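Local coordinates for MOG1 protein (Saccharomyces cerevisiae, PDB 1JHS) that takes part in the Ran-GTPase system of nuclear protein import and poly(A)+ mRNA export, interacting with the yeast Ran GTPase GSP1, at residues T14-P19 against V176-V181; I57-L62 against T138-S143; K103-V108 against G127-R132. The protein carries 1 engineered substitution. All blocks are in the same frame, centred on the assembly; numbering follows the deposited sequence.

In the fold
Mog1 illustrates how a small sheet built from both ends of a chain packs against a larger antiparallel sheet. Contacts 2 and 3 lie in the same seven-stranded sheet, their centres about 10 Å apart, and are joined through the neighbouring strands 124-133 and 138-147 by backbone hydrogen bonds, A129 N to I142 O and V140 N to I131 O, both 2.8 Å. Contact 1 belongs to a separate three-stranded sheet, and its centre is about 12 Å from that of contact 2 and about 14 Å from that of contact 3. F179 bridges the layers, its CG 3.5 Å from CD1 of I131 and its CZ 4.0 Å from CG2 of V140.

Contact 1: residues T14-P19 against V176-V181; sequences TTVVPP and VRKFHV
T14 and H180 clasp each other through two backbone hydrogen bonds, the hydrogen-bonded antiparallel pair that adds the short strand 180-181 to the edge of strand 13-17. The T14 N to H180 O bond and the H180 N to T14 O bond both measure 2.9 Å, and in the first the donor lies in the carbonyl plane. T14 O also receives a CA-H contact from F179, whose CA is 3.4 Å away, so this oxygen is approached by the consecutive residues F179 and H180.

A water adds a polar link on the side chain of T14. It lies 2.8 Å from T14 OG1; its further link to K178 O, at 2.5 Å, is so short that it must be counted doubtful. The hydroxyl reaches the water because OG1 stands between the backbone N and the carbonyl carbon (chi1 61°), on the same face of the sheet as H180, whose CB comes within 3.7 Å of OG1.

Apolar contact is slight. V16 CG1 rests against the base of the K178 chain, 3.8 Å from its CG, and there the lysine bends at chi2 (-81°), carrying its amine away from strand 13-17. The F179 side chain points away from strand 13-17 and packs on I131 of strand 124-133; CB of T15 meets its CD1 obliquely at 4.4 Å. The hydroxyl of T15 bonds to the carbonyl oxygen of M175, in helix 163-178.

Bonds to main-chain atoms thus carry most of the polar connection, and only light methyl packing accompanies them. This chemistry implies a join set chiefly by backbone geometry, fastening the chain that follows M175 to a strand near the N-terminus while F179 is directed into the apolar layer beneath.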
ATOM      1  N   THR A  14      13.168  -7.163  -5.162  1.00 12.73           N
ATOM      2  CA  THR A  14      13.316  -7.202  -3.714  1.00 12.59           C
ATOM      3  C   THR A  14      12.781  -5.889  -3.137  1.00 12.30           C
ATOM      4  O   THR A  14      12.742  -4.859  -3.816  1.00 12.20           O
ATOM      5  CB  THR A  14      14.807  -7.392  -3.237  1.00 12.92           C
ATOM      6  OG1 THR A  14      15.612  -6.291  -3.683  1.00 13.00           O
ATOM      7  CG2 THR A  14      15.384  -8.698  -3.787  1.00 13.57           C
ATOM      8  N   THR A  15      12.308  -5.956  -1.898  1.00 11.68           N
ATOM      9  CA  THR A  15      11.848  -4.775  -1.179  1.00 11.45           C
ATOM     10  C   THR A  15      11.892  -5.242   0.268  1.00 11.26           C
ATOM     11  O   THR A  15      12.585  -6.229   0.570  1.00 11.24           O
ATOM     12  CB  THR A  15      10.419  -4.320  -1.621  1.00 11.71           C
ATOM     13  OG1 THR A  15      10.062  -3.123  -0.906  1.00 11.42           O
ATOM     14  CG2 THR A  15       9.384  -5.406  -1.358  1.00 11.46           C
ATOM     15  N   VAL A  16      11.197  -4.560   1.169  1.00 11.07           N
ATOM     16  CA  VAL A  16      11.220  -5.006   2.565  1.00 10.62           C
ATOM     17  C   VAL A  16       9.812  -5.082   3.110  1.00 10.60           C
ATOM     18  O   VAL A  16       8.914  -4.436   2.572  1.00  9.95           O
ATOM     19  CB  VAL A  16      12.019  -4.027   3.455  1.00 10.68           C
ATOM     20  CG1 VAL A  16      13.456  -3.933   2.968  1.00 10.25           C
ATOM     21  CG2 VAL A  16      11.360  -2.620   3.427  1.00 10.55           C
ATOM     22  N   VAL A  17       9.622  -5.917   4.141  1.00 10.83           N
ATOM     23  CA  VAL A  17       8.346  -6.015   4.844  1.00 11.81           C
ATOM     24  C   VAL A  17       8.651  -6.161   6.347  1.00 11.52           C
ATOM     25  O   VAL A  17       9.766  -6.557   6.742  1.00 12.00           O
ATOM     26  CB  VAL A  17       7.428  -7.203   4.361  1.00 12.05           C
ATOM     27  CG1 VAL A  17       7.206  -7.120   2.841  1.00 11.94           C
ATOM     28  CG2 VAL A  17       8.011  -8.538   4.778  1.00 12.19           C
ATOM     29  N   PRO A  18       7.681  -5.825   7.214  1.00 11.10           N
ATOM     30  CA  PRO A  18       7.938  -5.944   8.655  1.00 11.98           C
ATOM     31  C   PRO A  18       8.042  -7.373   9.153  1.00 11.68           C
ATOM     32  O   PRO A  18       7.508  -8.297   8.546  1.00 11.20           O
ATOM     33  CB  PRO A  18       6.717  -5.273   9.302  1.00 11.52           C
ATOM     34  CG  PRO A  18       6.165  -4.376   8.215  1.00 11.39           C
ATOM     35  CD  PRO A  18       6.358  -5.240   6.970  1.00 11.40           C
ATOM     36  N   PRO A  19       8.728  -7.563  10.292  1.00 11.36           N
ATOM     37  CA  PRO A  19       8.825  -8.925  10.818  1.00 12.09           C
ATOM     38  C   PRO A  19       7.416  -9.385  11.240  1.00 11.96           C
ATOM     39  O   PRO A  19       6.554  -8.567  11.587  1.00 11.62           O
ATOM     40  CB  PRO A  19       9.788  -8.780  12.000  1.00 11.78           C
ATOM     41  CG  PRO A  19       9.712  -7.300  12.383  1.00 12.08           C
ATOM     42  CD  PRO A  19       9.597  -6.626  11.036  1.00 11.74           C
ATOM     43  N   VAL A 176       9.310   1.620  -0.923  1.00 10.26           N
ATOM     44  CA  VAL A 176       9.608   2.298  -2.182  1.00 10.69           C
ATOM     45  C   VAL A 176      11.099   2.558  -2.325  1.00 11.46           C
ATOM     46  O   VAL A 176      11.681   2.316  -3.390  1.00 11.40           O
ATOM     47  CB  VAL A 176       8.840   3.631  -2.263  1.00 10.24           C
ATOM     48  CG1 VAL A 176       9.365   4.506  -3.430  1.00 10.19           C
ATOM     49  CG2 VAL A 176       7.351   3.333  -2.431  1.00  9.75           C
ATOM     50  N   ARG A 177      11.718   3.047  -1.254  1.00 11.97           N
ATOM     51  CA  ARG A 177      13.153   3.327  -1.307  1.00 13.21           C
ATOM     52  C   ARG A 177      13.990   2.072  -1.464  1.00 13.66           C
ATOM     53  O   ARG A 177      15.043   2.121  -2.096  1.00 13.69           O
ATOM     54  CB  ARG A 177      13.592   4.101  -0.065  1.00 13.65           C
ATOM     55  CG  ARG A 177      13.164   5.564  -0.174  1.00 15.39           C
ATOM     56  CD  ARG A 177      13.911   6.409   0.786  1.00 16.52           C
ATOM     57  NE  ARG A 177      13.915   7.815   0.386  1.00 18.28           N
ATOM     58  CZ  ARG A 177      12.831   8.514   0.150  1.00 17.83           C
ATOM     59  NH1 ARG A 177      11.662   7.906   0.263  1.00 19.49           N
ATOM     60  NH2 ARG A 177      12.905   9.819  -0.127  1.00 17.89           N
ATOM     61  N   LYS A 178      13.510   0.961  -0.911  1.00 14.02           N
ATOM     62  CA  LYS A 178      14.220  -0.326  -0.980  1.00 14.99           C
ATOM     63  C   LYS A 178      13.873  -1.189  -2.194  1.00 14.83           C
ATOM     64  O   LYS A 178      14.492  -2.247  -2.420  1.00 15.18           O
ATOM     65  CB  LYS A 178      13.925  -1.145   0.277  1.00 15.55           C
ATOM     66  CG  LYS A 178      14.619  -0.641   1.530  1.00 17.26           C
ATOM     67  CD  LYS A 178      16.057  -1.120   1.559  1.00 18.66           C
ATOM     68  CE  LYS A 178      16.676  -0.849   2.915  1.00 19.89           C
ATOM     69  NZ  LYS A 178      17.963  -1.609   3.057  1.00 20.76           N
ATOM     70  N   PHE A 179      12.897  -0.739  -2.974  1.00 14.84           N
ATOM     71  CA  PHE A 179      12.420  -1.466  -4.144  1.00 14.84           C
ATOM     72  C   PHE A 179      13.502  -1.603  -5.217  1.00 15.33           C
ATOM     73  O   PHE A 179      14.057  -0.608  -5.678  1.00 15.06           O
ATOM     74  CB  PHE A 179      11.195  -0.742  -4.727  1.00 14.91           C
ATOM     75  CG  PHE A 179      10.498  -1.512  -5.822  1.00 14.87           C
ATOM     76  CD1 PHE A 179       9.508  -2.449  -5.518  1.00 15.17           C
ATOM     77  CD2 PHE A 179      10.869  -1.333  -7.145  1.00 15.10           C
ATOM     78  CE1 PHE A 179       8.888  -3.210  -6.546  1.00 15.32           C
ATOM     79  CE2 PHE A 179      10.261  -2.092  -8.180  1.00 15.48           C
ATOM     80  CZ  PHE A 179       9.275  -3.025  -7.867  1.00 15.01           C
ATOM     81  N   HIS A 180      13.790  -2.837  -5.625  1.00 16.19           N
ATOM     82  CA  HIS A 180      14.830  -3.052  -6.632  1.00 17.03           C
ATOM     83  C   HIS A 180      14.519  -4.170  -7.618  1.00 17.13           C
ATOM     84  O   HIS A 180      14.106  -5.274  -7.223  1.00 16.62           O
ATOM     85  CB  HIS A 180      16.177  -3.364  -5.948  1.00 18.09           C
ATOM     86  CG  HIS A 180      16.776  -2.201  -5.222  1.00 19.67           C
ATOM     87  ND1 HIS A 180      17.052  -0.999  -5.840  1.00 20.59           N
ATOM     88  CD2 HIS A 180      17.171  -2.060  -3.930  1.00 20.32           C
ATOM     89  CE1 HIS A 180      17.589  -0.168  -4.959  1.00 20.91           C
ATOM     90  NE2 HIS A 180      17.670  -0.788  -3.792  1.00 21.01           N
ATOM     91  N   VAL A 181      14.713  -3.886  -8.904  1.00 17.15           N
ATOM     92  CA  VAL A 181      14.494  -4.910  -9.914  1.00 17.61           C
ATOM     93  C   VAL A 181      15.836  -5.630 -10.034  1.00 18.28           C
ATOM     94  O   VAL A 181      16.850  -5.025 -10.385  1.00 18.05           O
ATOM     95  CB  VAL A 181      14.084  -4.319 -11.291  1.00 16.92           C
ATOM     96  CG1 VAL A 181      13.841  -5.452 -12.279  1.00 16.62           C
ATOM     97  CG2 VAL A 181      12.798  -3.481 -11.141  1.00 16.28           C
TER
HETATM   98  O   HOH W   1      15.714  -4.353  -1.713  1.00 14.91           O

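Contact 2: residues I57-L62 against T138-S143; sequences IIVDLL and TDVVIS
Two central strands of the seven-stranded antiparallel sheet, 56-63 and 138-147, meet here, the N-to-C directions of the two short segments lying 166° apart. Three hydrogen-bonded pairs, I58 with S143, D60 with V141 and L62 with D139, supply six backbone bonds. The I58-S143 pair is straight, with both donors nearly along the C=O axis; at the L62-D139 pair both donors are tilted well out of the carbonyl plane, although D139 N comes to 2.7 Å from L62 O.

On the face bearing V59, L61, V140 and I142, V140 splits its methyls between two partners. CG1 meets CG1 of V59 at 4.0 Å, while CG2 lies beside CD2 of L61 at 3.9 Å, the leucine and valine pointing the same way. On the opposite face, L62 CD1 meets V141 CG2 at 3.8 Å, and S143 OG sits 3.6 Å from I58 CB. At the strand end, T138 CG2 approaches L62 O at 3.4 Å; chi1 of -63° puts OG1 beside the backbone N and this methyl anti to it.

D139 turns its carboxylate away to R132, H77 and the backbone N of V65, while D60 bonds to T33 and Q34. Helix 163-178 packs on I57 through L171 and M175 and on I142 through L172 and M175, whereas helix 70-83 lies over V141, S143 and L62 through H77 and L81; strands 34-39 and 124-133 flank the pair.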
ATOM      1  N   ILE A  57      -0.366  -6.197   2.871  1.00  8.36           N
ATOM      2  CA  ILE A  57       0.425  -5.535   1.845  1.00  8.54           C
ATOM      3  C   ILE A  57       0.286  -6.250   0.500  1.00  8.78           C
ATOM      4  O   ILE A  57       0.455  -7.466   0.425  1.00  8.24           O
ATOM      5  CB  ILE A  57       1.938  -5.564   2.233  1.00  8.83           C
ATOM      6  CG1 ILE A  57       2.150  -4.874   3.598  1.00  9.12           C
ATOM      7  CG2 ILE A  57       2.782  -4.917   1.115  1.00  9.45           C
ATOM      8  CD1 ILE A  57       3.595  -5.069   4.201  1.00  9.86           C
ATOM      9  N   ILE A  58      -0.023  -5.499  -0.547  1.00  9.05           N
ATOM     10  CA  ILE A  58      -0.130  -6.086  -1.879  1.00  9.46           C
ATOM     11  C   ILE A  58       0.772  -5.298  -2.828  1.00  9.78           C
ATOM     12  O   ILE A  58       0.760  -4.080  -2.830  1.00  9.80           O
ATOM     13  CB  ILE A  58      -1.557  -6.003  -2.470  1.00  9.80           C
ATOM     14  CG1 ILE A  58      -2.541  -6.851  -1.658  1.00 10.13           C
ATOM     15  CG2 ILE A  58      -1.519  -6.520  -3.950  1.00  9.66           C
ATOM     16  CD1 ILE A  58      -3.946  -6.798  -2.203  1.00 11.78           C
ATOM     17  N   VAL A  59       1.568  -6.006  -3.615  1.00  9.85           N
ATOM     18  CA  VAL A  59       2.425  -5.363  -4.606  1.00 10.10           C
ATOM     19  C   VAL A  59       1.797  -5.867  -5.884  1.00 10.87           C
ATOM     20  O   VAL A  59       1.543  -7.073  -6.019  1.00 10.55           O
ATOM     21  CB  VAL A  59       3.890  -5.862  -4.513  1.00 10.34           C
ATOM     22  CG1 VAL A  59       4.717  -5.228  -5.614  1.00 10.67           C
ATOM     23  CG2 VAL A  59       4.478  -5.510  -3.155  1.00 10.42           C
ATOM     24  N   ASP A  60       1.530  -4.973  -6.825  1.00 11.52           N
ATOM     25  CA  ASP A  60       0.878  -5.397  -8.056  1.00 12.39           C
ATOM     26  C   ASP A  60       1.583  -4.808  -9.273  1.00 12.62           C
ATOM     27  O   ASP A  60       1.815  -3.603  -9.333  1.00 12.43           O
ATOM     28  CB  ASP A  60      -0.568  -4.937  -8.044  1.00 13.03           C
ATOM     29  CG  ASP A  60      -1.477  -5.841  -8.864  1.00 13.92           C
ATOM     30  OD1 ASP A  60      -0.958  -6.641  -9.683  1.00 13.97           O
ATOM     31  OD2 ASP A  60      -2.712  -5.747  -8.680  1.00 14.20           O
ATOM     32  N   LEU A  61       1.913  -5.665 -10.236  1.00 13.04           N
ATOM     33  CA  LEU A  61       2.594  -5.220 -11.459  1.00 13.60           C
ATOM     34  C   LEU A  61       1.504  -4.952 -12.481  1.00 13.94           C
ATOM     35  O   LEU A  61       0.876  -5.891 -12.994  1.00 13.79           O
ATOM     36  CB  LEU A  61       3.530  -6.315 -11.957  1.00 13.53           C
ATOM     37  CG  LEU A  61       4.582  -6.776 -10.938  1.00 13.46           C
ATOM     38  CD1 LEU A  61       5.460  -7.866 -11.572  1.00 13.53           C
ATOM     39  CD2 LEU A  61       5.463  -5.593 -10.508  1.00 13.30           C
ATOM     40  N   LEU A  62       1.271  -3.674 -12.769  1.00 14.24           N
ATOM     41  CA  LEU A  62       0.214  -3.287 -13.686  1.00 14.92           C
ATOM     42  C   LEU A  62       0.738  -2.630 -14.960  1.00 15.59           C
ATOM     43  O   LEU A  62       1.873  -2.189 -15.025  1.00 15.31           O
ATOM     44  CB  LEU A  62      -0.739  -2.325 -12.963  1.00 14.78           C
ATOM     45  CG  LEU A  62      -1.380  -2.845 -11.656  1.00 14.73           C
ATOM     46  CD1 LEU A  62      -2.252  -1.747 -11.021  1.00 15.63           C
ATOM     47  CD2 LEU A  62      -2.234  -4.068 -11.978  1.00 15.33           C
ATOM     48  N   THR A 138       5.493  -0.755 -17.158  1.00 14.37           N
ATOM     49  CA  THR A 138       4.855  -1.305 -15.977  1.00 13.15           C
ATOM     50  C   THR A 138       4.734  -0.248 -14.891  1.00 12.51           C
ATOM     51  O   THR A 138       5.693   0.465 -14.620  1.00 11.89           O
ATOM     52  CB  THR A 138       5.669  -2.490 -15.434  1.00 13.36           C
ATOM     53  OG1 THR A 138       5.703  -3.533 -16.419  1.00 13.85           O
ATOM     54  CG2 THR A 138       5.065  -3.017 -14.147  1.00 12.94           C
ATOM     55  N   ASP A 139       3.546  -0.142 -14.295  1.00 11.52           N
ATOM     56  CA  ASP A 139       3.307   0.770 -13.173  1.00 10.87           C
ATOM     57  C   ASP A 139       3.178  -0.175 -11.963  1.00 10.11           C
ATOM     58  O   ASP A 139       2.248  -0.994 -11.913  1.00  9.67           O
ATOM     59  CB  ASP A 139       1.984   1.547 -13.337  1.00 11.26           C
ATOM     60  CG  ASP A 139       2.182   2.919 -13.980  1.00 12.02           C
ATOM     61  OD1 ASP A 139       3.365   3.349 -14.099  1.00 11.76           O
ATOM     62  OD2 ASP A 139       1.162   3.574 -14.344  1.00 12.10           O
ATOM     63  N   VAL A 140       4.146  -0.115 -11.047  1.00  9.46           N
ATOM     64  CA  VAL A 140       4.088  -0.958  -9.841  1.00  8.64           C
ATOM     65  C   VAL A 140       3.236  -0.233  -8.796  1.00  8.66           C
ATOM     66  O   VAL A 140       3.549   0.907  -8.441  1.00  8.48           O
ATOM     67  CB  VAL A 140       5.467  -1.169  -9.237  1.00  8.88           C
ATOM     68  CG1 VAL A 140       5.358  -2.085  -7.988  1.00  7.77           C
ATOM     69  CG2 VAL A 140       6.402  -1.772 -10.293  1.00  8.43           C
ATOM     70  N   VAL A 141       2.184  -0.889  -8.292  1.00  8.14           N
ATOM     71  CA  VAL A 141       1.334  -0.265  -7.272  1.00  7.98           C
ATOM     72  C   VAL A 141       1.440  -1.078  -5.972  1.00  8.38           C
ATOM     73  O   VAL A 141       1.182  -2.273  -5.953  1.00  8.07           O
ATOM     74  CB  VAL A 141      -0.150  -0.155  -7.729  1.00  8.23           C
ATOM     75  CG1 VAL A 141      -1.018   0.481  -6.624  1.00  8.05           C
ATOM     76  CG2 VAL A 141      -0.239   0.718  -9.000  1.00  8.08           C
ATOM     77  N   ILE A 142       1.864  -0.415  -4.902  1.00  8.70           N
ATOM     78  CA  ILE A 142       1.995  -1.080  -3.605  1.00  8.69           C
ATOM     79  C   ILE A 142       0.876  -0.536  -2.727  1.00  8.90           C
ATOM     80  O   ILE A 142       0.759   0.693  -2.582  1.00  9.08           O
ATOM     81  CB  ILE A 142       3.353  -0.772  -2.923  1.00  9.24           C
ATOM     82  CG1 ILE A 142       4.517  -1.250  -3.810  1.00  9.43           C
ATOM     83  CG2 ILE A 142       3.442  -1.522  -1.583  1.00  9.19           C
ATOM     84  CD1 ILE A 142       5.934  -1.147  -3.160  1.00 10.34           C
ATOM     85  N   SER A 143       0.031  -1.423  -2.182  1.00  8.70           N
ATOM     86  CA  SER A 143      -1.056  -0.969  -1.306  1.00  8.55           C
ATOM     87  C   SER A 143      -0.931  -1.632   0.060  1.00  8.29           C
ATOM     88  O   SER A 143      -0.566  -2.805   0.160  1.00  8.42           O
ATOM     89  CB  SER A 143      -2.458  -1.256  -1.904  1.00  8.40           C
ATOM     90  OG  SER A 143      -2.627  -2.584  -2.396  1.00 10.01           O
TER

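Contact 3: residues K103-V108 against G127-R132; sequences KFTGLV and GVALIR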
ATOM      1  N   LYS A 103       8.350   7.916  -8.652  1.00 11.32           N
ATOM      2  CA  LYS A 103       7.886   7.378  -7.371  1.00 10.55           C
ATOM      3  C   LYS A 103       7.044   8.352  -6.577  1.00  9.96           C
ATOM      4  O   LYS A 103       7.497   9.447  -6.253  1.00  9.47           O
ATOM      5  CB  LYS A 103       9.078   6.940  -6.524  1.00 11.02           C
ATOM      6  CG  LYS A 103       9.940   5.873  -7.181  1.00 11.88           C
ATOM      7  CD  LYS A 103      11.186   5.549  -6.354  1.00 11.83           C
ATOM      8  CE  LYS A 103      11.896   4.324  -6.931  1.00 13.37           C
ATOM      9  NZ  LYS A 103      13.064   3.922  -6.064  1.00 13.76           N
ATOM     10  N   PHE A 104       5.824   7.916  -6.253  1.00  9.60           N
ATOM     11  CA  PHE A 104       4.878   8.745  -5.514  1.00  9.49           C
ATOM     12  C   PHE A 104       4.229   7.911  -4.418  1.00  9.19           C
ATOM     13  O   PHE A 104       3.915   6.737  -4.640  1.00  8.63           O
ATOM     14  CB  PHE A 104       3.809   9.271  -6.484  1.00  9.92           C
ATOM     15  CG  PHE A 104       3.050  10.446  -5.950  1.00 10.02           C
ATOM     16  CD1 PHE A 104       3.474  11.738  -6.222  1.00 10.47           C
ATOM     17  CD2 PHE A 104       1.935  10.252  -5.128  1.00 10.71           C
ATOM     18  CE1 PHE A 104       2.802  12.852  -5.683  1.00 10.90           C
ATOM     19  CE2 PHE A 104       1.251  11.349  -4.586  1.00 10.62           C
ATOM     20  CZ  PHE A 104       1.692  12.653  -4.866  1.00 10.61           C
ATOM     21  N   THR A 105       4.029   8.514  -3.241  1.00  9.34           N
ATOM     22  CA  THR A 105       3.408   7.822  -2.113  1.00  9.48           C
ATOM     23  C   THR A 105       2.338   8.689  -1.417  1.00  9.64           C
ATOM     24  O   THR A 105       2.400   9.915  -1.458  1.00  9.36           O
ATOM     25  CB  THR A 105       4.465   7.449  -1.029  1.00  9.46           C
ATOM     26  OG1 THR A 105       5.102   8.644  -0.535  1.00 10.13           O
ATOM     27  CG2 THR A 105       5.530   6.548  -1.611  1.00  8.76           C
ATOM     28  N   GLY A 106       1.376   8.029  -0.768  1.00  9.69           N
ATOM     29  CA  GLY A 106       0.355   8.757  -0.036  1.00  9.73           C
ATOM     30  C   GLY A 106      -0.493   7.811   0.809  1.00  9.85           C
ATOM     31  O   GLY A 106      -0.388   6.585   0.664  1.00  9.65           O
ATOM     32  N   LEU A 107      -1.265   8.384   1.733  1.00  9.94           N
ATOM     33  CA  LEU A 107      -2.206   7.626   2.563  1.00 10.36           C
ATOM     34  C   LEU A 107      -3.564   8.126   2.047  1.00 10.70           C
ATOM     35  O   LEU A 107      -3.760   9.326   1.865  1.00 10.59           O
ATOM     36  CB  LEU A 107      -2.081   7.989   4.036  1.00 10.63           C
ATOM     37  CG  LEU A 107      -0.867   7.512   4.815  1.00 10.67           C
ATOM     38  CD1 LEU A 107      -1.040   8.028   6.239  1.00 11.29           C
ATOM     39  CD2 LEU A 107      -0.783   5.988   4.804  1.00 10.97           C
ATOM     40  N   VAL A 108      -4.497   7.217   1.847  1.00 11.23           N
ATOM     41  CA  VAL A 108      -5.793   7.562   1.270  1.00 11.90           C
ATOM     42  C   VAL A 108      -6.940   7.053   2.134  1.00 11.93           C
ATOM     43  O   VAL A 108      -6.820   6.013   2.769  1.00 10.61           O
ATOM     44  CB  VAL A 108      -5.875   6.919  -0.135  1.00 12.53           C
ATOM     45  CG1 VAL A 108      -7.305   6.969  -0.685  1.00 13.74           C
ATOM     46  CG2 VAL A 108      -4.889   7.665  -1.075  1.00 12.76           C
ATOM     47  N   GLY A 127      -2.417   2.806   2.361  1.00  8.17           N
ATOM     48  CA  GLY A 127      -1.207   3.493   1.948  1.00  7.66           C
ATOM     49  C   GLY A 127      -1.045   3.078   0.496  1.00  7.31           C
ATOM     50  O   GLY A 127      -1.164   1.902   0.186  1.00  7.16           O
ATOM     51  N   VAL A 128      -0.796   4.013  -0.411  1.00  6.85           N
ATOM     52  CA  VAL A 128      -0.632   3.611  -1.810  1.00  6.75           C
ATOM     53  C   VAL A 128       0.637   4.224  -2.391  1.00  6.56           C
ATOM     54  O   VAL A 128       0.854   5.430  -2.260  1.00  5.78           O
ATOM     55  CB  VAL A 128      -1.814   4.080  -2.685  1.00  6.53           C
ATOM     56  CG1 VAL A 128      -1.604   3.630  -4.148  1.00  6.71           C
ATOM     57  CG2 VAL A 128      -3.125   3.508  -2.141  1.00  6.86           C
ATOM     58  N   ALA A 129       1.466   3.396  -3.022  1.00  6.58           N
ATOM     59  CA  ALA A 129       2.672   3.905  -3.659  1.00  7.14           C
ATOM     60  C   ALA A 129       2.681   3.501  -5.122  1.00  7.56           C
ATOM     61  O   ALA A 129       2.197   2.430  -5.480  1.00  7.73           O
ATOM     62  CB  ALA A 129       3.912   3.368  -2.974  1.00  7.20           C
ATOM     63  N   LEU A 130       3.212   4.383  -5.967  1.00  8.16           N
ATOM     64  CA  LEU A 130       3.330   4.101  -7.391  1.00  8.29           C
ATOM     65  C   LEU A 130       4.808   4.188  -7.722  1.00  8.34           C
ATOM     66  O   LEU A 130       5.469   5.139  -7.312  1.00  8.10           O
ATOM     67  CB  LEU A 130       2.578   5.151  -8.208  1.00  8.31           C
ATOM     68  CG  LEU A 130       2.872   5.141  -9.716  1.00  8.29           C
ATOM     69  CD1 LEU A 130       2.491   3.767 -10.369  1.00  8.28           C
ATOM     70  CD2 LEU A 130       2.073   6.288 -10.362  1.00  8.01           C
ATOM     71  N   ILE A 131       5.325   3.183  -8.426  1.00  8.63           N
ATOM     72  CA  ILE A 131       6.714   3.162  -8.874  1.00  8.58           C
ATOM     73  C   ILE A 131       6.577   2.903 -10.375  1.00  8.82           C
ATOM     74  O   ILE A 131       6.176   1.814 -10.782  1.00  8.62           O
ATOM     75  CB  ILE A 131       7.514   2.007  -8.229  1.00  8.68           C
ATOM     76  CG1 ILE A 131       7.607   2.234  -6.715  1.00  8.39           C
ATOM     77  CG2 ILE A 131       8.920   1.971  -8.822  1.00  9.52           C
ATOM     78  CD1 ILE A 131       8.150   1.039  -5.896  1.00  7.64           C
ATOM     79  N   ARG A 132       6.896   3.904 -11.187  1.00  8.94           N
ATOM     80  CA  ARG A 132       6.755   3.752 -12.634  1.00  9.58           C
ATOM     81  C   ARG A 132       7.994   3.144 -13.283  1.00  9.99           C
ATOM     82  O   ARG A 132       9.063   3.757 -13.261  1.00 10.10           O
ATOM     83  CB  ARG A 132       6.468   5.127 -13.254  1.00  9.77           C
ATOM     84  CG  ARG A 132       5.416   5.957 -12.470  1.00  9.58           C
ATOM     85  CD  ARG A 132       4.721   6.974 -13.381  1.00  9.62           C
ATOM     86  NE  ARG A 132       3.737   6.310 -14.235  1.00 10.18           N
ATOM     87  CZ  ARG A 132       3.060   6.911 -15.215  1.00 10.47           C
ATOM     88  NH1 ARG A 132       3.263   8.196 -15.487  1.00 10.28           N
ATOM     89  NH2 ARG A 132       2.134   6.231 -15.890  1.00 10.85           N
TER
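T105 and A129 face each other in a non-hydrogen-bonded pair of the beta hairpin formed by strands 103-113 and 124-133, adjacent antiparallel strands of the large sheet whose short segments run at 174° from N to C. From CB of T105 the side chain forks. Its methyl CG2, anti to the carbonyl carbon, reaches across to A129 CB at 3.8 Å and also touches V176 of helix 163-178. The other branch, OG1 (chi1 60°), turns to the same helix, where it is hydrogen-bonded to the hydroxyl of Y169 and to NE2 of Q173. One threonine therefore supplies an apolar contact within the sheet and a polar tie to the helix above it.

Bonded pairs frame this point. F104 and L130 exchange two hydrogen bonds, as do G106 and V128. Beyond the G106-V128 pair, L107 places its CD2 3.8 Å from G127 CA, where glycine presents no side chain. On the other face, the F104 ring meets that of W74 in helix 70-83, their planes inclined at about 50°. V128 O serves two donors, accepting the indole NE1 of W74 as well as G106 N, which lies 3.0 Å away.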